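PDB 4UZG: surface protein SPB1 from Streptococcus agalactiae, which forms the structural backbone of the group B streptococcus type 2b pilus, its copies probably being joined covalently into the fibre by a sortase. Local coordinates for residues Thr10-Asp15 / Thr229-Gly234; Leu131-Lys136 / Asp203-Glu208. All blocks are in the same frame, centred on the assembly; numbering follows the deposited sequence.

Interaction 1: Thr10-Asp15 / Thr229-Gly234; sequences TYSVGD and TGLKEG. With EDO (1,2-ethanediol), chain C.
Thr10 and Glu233 grip each other twice through one hydroxyl. Thr10 OG1 accepts a nearly straight bond from Glu233 N (2.9 Å, 172° at the hydrogen) and gives its own proton to Glu233 OE1 at 2.8 Å, which receives it on the anti lone pair. The two side chains cross at about a right angle, and Thr10 chi1 of 64° sets OG1 between its backbone N and carbonyl carbon, facing Glu233. The tight packing continues along the loop. Ser12 OG takes the N-H of Lys232 at 2.9 Å, and Val13 N binds Gly230 O, also at 2.9 Å. Val13 CG2 lies 3.7 Å from Gly230 CA, closing over the bare backbone of the glycine. Gly230 and Leu231 lie together opposite Gly169 in a G1 beta bulge at the end of strand 225-231 in the prealbumin-like domain; a type II turn from Ser12 to Asp15 leads into strand 16-26 of the ten-stranded sheet. The wetter flank, by contrast, belongs to Lys232. Its chain runs extended past Thr10 and bends only at the last torsion (chi4 72°), bringing NZ 2.8 Å from Thr10 O, tilted out of the carbonyl plane. Gln8 is a second partner of NZ. One water links NZ to Glu233 OE1, and another links it to Asp15 OD2, whose charge stays 4.8 Å from NZ.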
ATOM      1  N   THR A  10       2.745  -5.534   2.448  1.00  6.64           N
ATOM      2  CA  THR A  10       1.976  -5.460   1.204  1.00  6.34           C
ATOM      3  C   THR A  10       0.524  -5.225   1.538  1.00  5.74           C
ATOM      4  O   THR A  10       0.079  -5.432   2.677  1.00  6.43           O
ATOM      5  CB  THR A  10       2.091  -6.744   0.350  1.00  6.81           C
ATOM      6  OG1 THR A  10       1.512  -7.831   1.062  1.00  7.65           O
ATOM      7  CG2 THR A  10       3.509  -7.075  -0.013  1.00  9.60           C
ATOM      8  N   TYR A  11      -0.226  -4.828   0.518  1.00  5.67           N
ATOM      9  CA  TYR A  11      -1.638  -4.497   0.623  1.00  5.51           C
ATOM     10  C   TYR A  11      -2.375  -5.002  -0.599  1.00  5.46           C
ATOM     11  O   TYR A  11      -1.781  -5.208  -1.650  1.00  6.47           O
ATOM     12  CB  TYR A  11      -1.825  -2.972   0.669  1.00  6.73           C
ATOM     13  CG  TYR A  11      -1.194  -2.310   1.862  1.00  5.97           C
ATOM     14  CD1 TYR A  11      -1.885  -2.172   3.052  1.00  6.18           C
ATOM     15  CD2 TYR A  11       0.101  -1.820   1.807  1.00  6.75           C
ATOM     16  CE1 TYR A  11      -1.292  -1.570   4.160  1.00  6.68           C
ATOM     17  CE2 TYR A  11       0.699  -1.211   2.904  1.00  7.17           C
ATOM     18  CZ  TYR A  11       0.007  -1.095   4.074  1.00  6.69           C
ATOM     19  OH  TYR A  11       0.642  -0.487   5.131  1.00  7.54           O
ATOM     20  N   SER A  12      -3.681  -5.154  -0.471  1.00  5.29           N
ATOM     21  CA  SER A  12      -4.570  -5.251  -1.625  1.00  5.29           C
ATOM     22  C   SER A  12      -5.124  -3.873  -1.949  1.00  5.19           C
ATOM     23  O   SER A  12      -5.334  -3.033  -1.070  1.00  5.45           O
ATOM     24  CB  SER A  12      -5.748  -6.193  -1.370  1.00  5.30           C
ATOM     25  OG  SER A  12      -5.322  -7.537  -1.345  1.00  6.15           O
ATOM     26  N   VAL A  13      -5.385  -3.644  -3.240  1.00  5.22           N
ATOM     27  CA  VAL A  13      -6.088  -2.452  -3.680  1.00  5.11           C
ATOM     28  C   VAL A  13      -7.372  -2.289  -2.869  1.00  4.76           C
ATOM     29  O   VAL A  13      -8.114  -3.249  -2.650  1.00  5.35           O
ATOM     30  CB  VAL A  13      -6.314  -2.523  -5.200  1.00  5.92           C
ATOM     31  CG1 VAL A  13      -7.332  -1.493  -5.661  1.00  6.27           C
ATOM     32  CG2 VAL A  13      -4.984  -2.336  -5.929  1.00  6.01           C
ATOM     33  N   GLY A  14      -7.597  -1.076  -2.386  1.00  4.87           N
ATOM     34  CA  GLY A  14      -8.708  -0.737  -1.517  1.00  5.48           C
ATOM     35  C   GLY A  14      -8.389  -0.746  -0.030  1.00  5.27           C
ATOM     36  O   GLY A  14      -9.182  -0.229   0.768  1.00  5.87           O
ATOM     37  N   ASP A  15      -7.247  -1.313   0.343  1.00  5.10           N
ATOM     38  CA  ASP A  15      -6.872  -1.378   1.754  1.00  6.05           C
ATOM     39  C   ASP A  15      -6.500   0.016   2.289  1.00  4.99           C
ATOM     40  O   ASP A  15      -6.017   0.897   1.577  1.00  5.85           O
ATOM     41  CB  ASP A  15      -5.661  -2.280   1.985  1.00  5.60           C
ATOM     42  CG  ASP A  15      -5.937  -3.769   1.895  1.00  6.11           C
ATOM     43  OD1 ASP A  15      -7.093  -4.195   1.711  1.00  6.80           O
ATOM     44  OD2 ASP A  15      -4.932  -4.510   2.031  1.00  6.95           O
ATOM     45  N   THR A 229      -4.262  -8.009 -10.767  1.00  5.98           N
ATOM     46  CA  THR A 229      -3.261  -7.085 -10.234  1.00  5.46           C
ATOM     47  C   THR A 229      -3.809  -6.377  -9.020  1.00  5.44           C
ATOM     48  O   THR A 229      -4.886  -5.792  -9.073  1.00  6.65           O
ATOM     49  CB  THR A 229      -2.895  -6.046 -11.306  1.00  6.84           C
ATOM     50  OG1 THR A 229      -2.503  -6.726 -12.497  1.00  7.89           O
ATOM     51  CG2 THR A 229      -1.790  -5.114 -10.821  1.00  7.66           C
ATOM     52  N   GLY A 230      -3.043  -6.387  -7.935  1.00  5.65           N
ATOM     53  CA  GLY A 230      -3.393  -5.601  -6.769  1.00  5.86           C
ATOM     54  C   GLY A 230      -3.748  -6.379  -5.512  1.00  5.76           C
ATOM     55  O   GLY A 230      -4.650  -5.972  -4.780  1.00  6.32           O
ATOM     56  N   LEU A 231      -3.029  -7.463  -5.243  1.00  5.59           N
ATOM     57  CA  LEU A 231      -3.331  -8.364  -4.136  1.00  5.37           C
ATOM     58  C   LEU A 231      -2.205  -8.345  -3.091  1.00  6.10           C
ATOM     59  O   LEU A 231      -1.020  -8.345  -3.397  1.00  6.50           O
ATOM     60  CB  LEU A 231      -3.451  -9.805  -4.644  1.00  6.08           C
ATOM     61  CG  LEU A 231      -4.626 -10.067  -5.579  1.00  6.96           C
ATOM     62  CD1 LEU A 231      -4.456 -11.408  -6.249  1.00  8.81           C
ATOM     63  CD2 LEU A 231      -5.926 -10.003  -4.823  1.00  9.90           C
ATOM     64  N   LYS A 232      -2.621  -8.440  -1.842  1.00  5.91           N
ATOM     65  CA  LYS A 232      -1.753  -8.615  -0.705  1.00  6.70           C
ATOM     66  C   LYS A 232      -1.032  -9.961  -0.793  1.00  6.47           C
ATOM     67  O   LYS A 232      -1.565 -10.936  -1.342  1.00  6.85           O
ATOM     68  CB  LYS A 232      -2.641  -8.552   0.568  1.00  7.52           C
ATOM     69  CG  LYS A 232      -1.879  -8.456   1.876  1.00  7.41           C
ATOM     70  CD  LYS A 232      -2.854  -8.294   3.042  1.00  8.39           C
ATOM     71  CE  LYS A 232      -2.183  -8.130   4.392  1.00  8.93           C
ATOM     72  NZ  LYS A 232      -1.539  -6.780   4.525  1.00  9.22           N
ATOM     73  N   GLU A 233       0.148 -10.066  -0.209  1.00  6.60           N
ATOM     74  CA  GLU A 233       0.809 -11.352  -0.083  1.00  6.77           C
ATOM     75  C   GLU A 233      -0.110 -12.347   0.618  1.00  6.77           C
ATOM     76  O   GLU A 233      -0.942 -11.972   1.450  1.00  8.14           O
ATOM     77  CB  GLU A 233       2.104 -11.209   0.705  1.00  9.21           C
ATOM     78  CG  GLU A 233       1.864 -10.921   2.155  1.00 11.99           C
ATOM     79  CD  GLU A 233       3.088 -10.341   2.827  1.00 14.58           C
ATOM     80  OE1 GLU A 233       3.226  -9.101   2.825  1.00 16.35           O
ATOM     81  OE2 GLU A 233       3.902 -11.131   3.347  1.00 16.16           O
ATOM     82  N   GLY A 234       0.082 -13.622   0.311  1.00  6.44           N
ATOM     83  CA  GLY A 234      -0.689 -14.680   0.938  1.00  7.49           C
ATOM     84  C   GLY A 234      -0.818 -15.875   0.026  1.00  6.02           C
ATOM     85  O   GLY A 234      -0.157 -15.987  -0.994  1.00  7.13           O
TER
HETATM   86  C1  EDO C1472      -6.527  -6.796 -13.431  1.00 15.33           C
HETATM   87  O1  EDO C1472      -6.604  -6.903 -12.015  1.00 12.02           O
HETATM   88  C2  EDO C1472      -6.928  -5.401 -13.879  1.00 17.37           C
HETATM   89  O2  EDO C1472      -5.952  -4.468 -13.406  1.00 16.96           O
HETATM   90  O   HOH W   1       1.441  -7.974   4.359  1.00 14.18           O
HETATM   91  O   HOH W   2      -3.812  -5.051   4.433  1.00  9.63           O

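Interaction 2: Leu131-Lys136 / Asp203-Glu208; sequences LKSGAK and DTNNVE. With CA (calcium ion), chain E.
The amide of Asn205 has Lys132 CD over one face, 4.1 Å from its CG, and Thr204 OG1 toward the other, while Ser133 meets it at the oxygen edge. There Ser133 N-H points to Asn205 OD1 within the carbonyl plane, at 3.0 Å and with 159° at the hydrogen. For Asn205, chi1 of -66° puts CG anti to the carbonyl carbon and chi2 of -59° then turns OD1 toward that N-H; the side chains of Lys132 and Asn205 cross at about a right angle. Ser133 CB closes the contact, 3.2 Å from Thr204 O. Two type I beta turns meet here, Lys132-Ala135 following strand 121-131 of the large sheet and Asp203-Asn206 in a loop of the prealbumin-like domain; the second is braced as an Asx turn by Asn205 N bonding to Asp203 OD1. Around this small surface contact water does much of the joining: one molecule accepts from Lys132 NZ and donates to Asn205 O, and another spans Ser133 OG and Thr204 OG1, 2.7 Å from each. Just beyond, the chain wraps a calcium ion through Asn206 OD1, the Val207 carbonyl O (2.3 Å) and Glu208 OE2, with four waters completing seven ligands.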
ATOM      1  N   LEU A 131      -5.175   2.519  -0.823  1.00  5.33           N
ATOM      2  CA  LEU A 131      -4.521   2.074  -2.039  1.00  4.86           C
ATOM      3  C   LEU A 131      -5.535   1.996  -3.175  1.00  5.55           C
ATOM      4  O   LEU A 131      -6.630   1.445  -2.981  1.00  5.73           O
ATOM      5  CB  LEU A 131      -3.862   0.708  -1.801  1.00  5.62           C
ATOM      6  CG  LEU A 131      -2.972   0.165  -2.922  1.00  5.77           C
ATOM      7  CD1 LEU A 131      -1.770   1.064  -3.140  1.00  7.56           C
ATOM      8  CD2 LEU A 131      -2.528  -1.242  -2.610  1.00  6.65           C
ATOM      9  N   LYS A 132      -5.178   2.489  -4.356  1.00  5.64           N
ATOM     10  CA  LYS A 132      -6.088   2.531  -5.484  1.00  6.09           C
ATOM     11  C   LYS A 132      -5.496   1.809  -6.687  1.00  5.91           C
ATOM     12  O   LYS A 132      -4.367   1.322  -6.652  1.00  6.84           O
ATOM     13  CB  LYS A 132      -6.417   3.998  -5.832  1.00  7.00           C
ATOM     14  CG  LYS A 132      -7.056   4.793  -4.713  1.00  7.13           C
ATOM     15  CD  LYS A 132      -8.471   4.328  -4.375  1.00  7.04           C
ATOM     16  CE  LYS A 132      -9.085   5.202  -3.283  1.00  8.31           C
ATOM     17  NZ  LYS A 132     -10.475   4.839  -2.957  1.00  8.52           N
ATOM     18  N   SER A 133      -6.261   1.735  -7.776  1.00  6.14           N
ATOM     19  CA  SER A 133      -5.926   0.844  -8.874  1.00  7.52           C
ATOM     20  C   SER A 133      -4.679   1.204  -9.665  1.00  7.53           C
ATOM     21  O   SER A 133      -4.159   0.365 -10.398  1.00  8.40           O
ATOM     22  CB  SER A 133      -7.097   0.740  -9.839  1.00  8.83           C
ATOM     23  OG  SER A 133      -7.221   1.947 -10.545  1.00  9.43           O
ATOM     24  N   GLY A 134      -4.209   2.452  -9.563  1.00  6.89           N
ATOM     25  CA  GLY A 134      -3.029   2.858 -10.289  1.00  7.30           C
ATOM     26  C   GLY A 134      -1.714   2.363  -9.726  1.00  7.52           C
ATOM     27  O   GLY A 134      -0.682   2.512 -10.354  1.00  8.60           O
ATOM     28  N   ALA A 135      -1.737   1.796  -8.525  1.00  7.41           N
ATOM     29  CA  ALA A 135      -0.513   1.299  -7.927  1.00  8.04           C
ATOM     30  C   ALA A 135       0.111   0.226  -8.813  1.00  7.86           C
ATOM     31  O   ALA A 135      -0.585  -0.593  -9.421  1.00  8.24           O
ATOM     32  CB  ALA A 135      -0.812   0.721  -6.576  1.00  9.00           C
ATOM     33  N   LYS A 136       1.428   0.231  -8.892  1.00  8.03           N
ATOM     34  CA  LYS A 136       2.140  -0.780  -9.648  1.00  8.40           C
ATOM     35  C   LYS A 136       2.526  -1.921  -8.738  1.00  7.94           C
ATOM     36  O   LYS A 136       2.958  -1.700  -7.612  1.00  8.16           O
ATOM     37  CB  LYS A 136       3.402  -0.181 -10.256  1.00 11.60           C
ATOM     38  CG  LYS A 136       3.163   1.029 -11.100  1.00 17.42           C
ATOM     39  CD  LYS A 136       2.469   0.691 -12.372  1.00 22.66           C
ATOM     40  CE  LYS A 136       2.615   1.843 -13.361  1.00 26.24           C
ATOM     41  NZ  LYS A 136       1.687   1.711 -14.512  1.00 27.66           N
ATOM     42  N   ASP A 203     -15.386  -3.316  -8.205  1.00  7.86           N
ATOM     43  CA  ASP A 203     -14.902  -1.957  -7.957  1.00  7.13           C
ATOM     44  C   ASP A 203     -13.411  -2.017  -8.248  1.00  6.53           C
ATOM     45  O   ASP A 203     -12.640  -2.651  -7.507  1.00  6.80           O
ATOM     46  CB  ASP A 203     -15.146  -1.534  -6.511  1.00  7.80           C
ATOM     47  CG  ASP A 203     -14.673  -0.130  -6.211  1.00  7.87           C
ATOM     48  OD1 ASP A 203     -13.896   0.450  -6.995  1.00  8.11           O
ATOM     49  OD2 ASP A 203     -15.076   0.396  -5.145  1.00  8.98           O
ATOM     50  N   THR A 204     -12.988  -1.390  -9.341  1.00  7.08           N
ATOM     51  CA  THR A 204     -11.595  -1.479  -9.752  1.00  7.32           C
ATOM     52  C   THR A 204     -10.629  -0.902  -8.705  1.00  6.57           C
ATOM     53  O   THR A 204      -9.429  -1.208  -8.746  1.00  6.85           O
ATOM     54  CB  THR A 204     -11.349  -0.808 -11.100  1.00  8.32           C
ATOM     55  OG1 THR A 204     -11.745   0.566 -11.021  1.00  9.03           O
ATOM     56  CG2 THR A 204     -12.130  -1.513 -12.205  1.00 10.36           C
ATOM     57  N   ASN A 205     -11.142  -0.081  -7.786  1.00  5.85           N
ATOM     58  CA  ASN A 205     -10.342   0.482  -6.700  1.00  6.13           C
ATOM     59  C   ASN A 205     -10.503  -0.248  -5.372  1.00  5.76           C
ATOM     60  O   ASN A 205      -9.999   0.259  -4.364  1.00  6.08           O
ATOM     61  CB  ASN A 205     -10.660   1.960  -6.524  1.00  6.30           C
ATOM     62  CG  ASN A 205     -10.222   2.769  -7.711  1.00  7.00           C
ATOM     63  OD1 ASN A 205      -9.029   2.785  -8.055  1.00  7.73           O
ATOM     64  ND2 ASN A 205     -11.187   3.436  -8.370  1.00  8.47           N
ATOM     65  N   ASN A 206     -11.142  -1.421  -5.340  1.00  5.65           N
ATOM     66  CA  ASN A 206     -11.339  -2.076  -4.065  1.00  5.32           C
ATOM     67  C   ASN A 206     -11.539  -3.578  -4.186  1.00  5.56           C
ATOM     68  O   ASN A 206     -12.628  -4.048  -4.521  1.00  6.69           O
ATOM     69  CB  ASN A 206     -12.522  -1.459  -3.313  1.00  6.47           C
ATOM     70  CG  ASN A 206     -12.678  -2.051  -1.941  1.00  6.57           C
ATOM     71  OD1 ASN A 206     -11.719  -2.539  -1.341  1.00  6.76           O
ATOM     72  ND2 ASN A 206     -13.873  -1.984  -1.415  1.00  8.34           N
ATOM     73  N   VAL A 207     -10.492  -4.355  -3.892  1.00  5.04           N
ATOM     74  CA  VAL A 207     -10.601  -5.793  -3.704  1.00  5.52           C
ATOM     75  C   VAL A 207     -11.552  -6.087  -2.567  1.00  5.03           C
ATOM     76  O   VAL A 207     -11.399  -5.507  -1.482  1.00  5.81           O
ATOM     77  CB  VAL A 207      -9.203  -6.363  -3.362  1.00  5.18           C
ATOM     78  CG1 VAL A 207      -9.255  -7.756  -2.748  1.00  5.75           C
ATOM     79  CG2 VAL A 207      -8.283  -6.334  -4.583  1.00  5.74           C
ATOM     80  N   GLU A 208     -12.496  -7.005  -2.775  1.00  5.07           N
ATOM     81  CA  GLU A 208     -13.379  -7.460  -1.720  1.00  5.46           C
ATOM     82  C   GLU A 208     -13.426  -8.982  -1.724  1.00  4.83           C
ATOM     83  O   GLU A 208     -13.197  -9.630  -2.760  1.00  5.77           O
ATOM     84  CB  GLU A 208     -14.781  -6.894  -1.914  1.00  6.12           C
ATOM     85  CG  GLU A 208     -14.889  -5.408  -1.523  1.00  7.17           C
ATOM     86  CD  GLU A 208     -14.756  -5.209  -0.000  1.00  8.00           C
ATOM     87  OE1 GLU A 208     -15.559  -5.817   0.773  1.00 10.30           O
ATOM     88  OE2 GLU A 208     -13.807  -4.569   0.452  1.00  8.06           O
TER
HETATM   89 CA    CA E1474     -11.425  -4.149   0.419  0.92  8.33          CA
HETATM   90  O   HOH W   3     -11.153   2.061  -2.684  1.00  7.20           O
HETATM   91  O   HOH W   4      -9.720   2.302 -11.594  1.00 10.57           O
HETATM   92  O   HOH W   5     -12.364  -2.244   1.556  1.00 18.05           O
HETATM   93  O   HOH W   6     -11.472  -6.203   1.597  1.00  7.52           O
HETATM   94  O   HOH W   7     -10.153  -3.756   2.560  1.00 17.83           O
HETATM   95  O   HOH W   8      -9.146  -3.925  -0.133  1.00  7.29           O

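Both contacts join the part of the chain built on the ten-stranded sheet to the prealbumin-like domain, and their centres lie about 8 Å apart. They share an interface: Gly14 N of interaction 1 comes within 2.8 Å of Leu131 O of interaction 2, and Val13 O within 2.9 Å of Val207 N, both probable hydrogen bonds. Val13 CG1 also packs 3.4 Å from Asn205 C. The calcium ion held by residues 206-208 sits beside the 10-15 loop. Gly14 CA is 3.5 Å from Asn206 OD1, a ligand of the ion. The side chain of Asp15 is about 5 Å from the ion; it is not among the ligands but would probably favour the cation electrostatically.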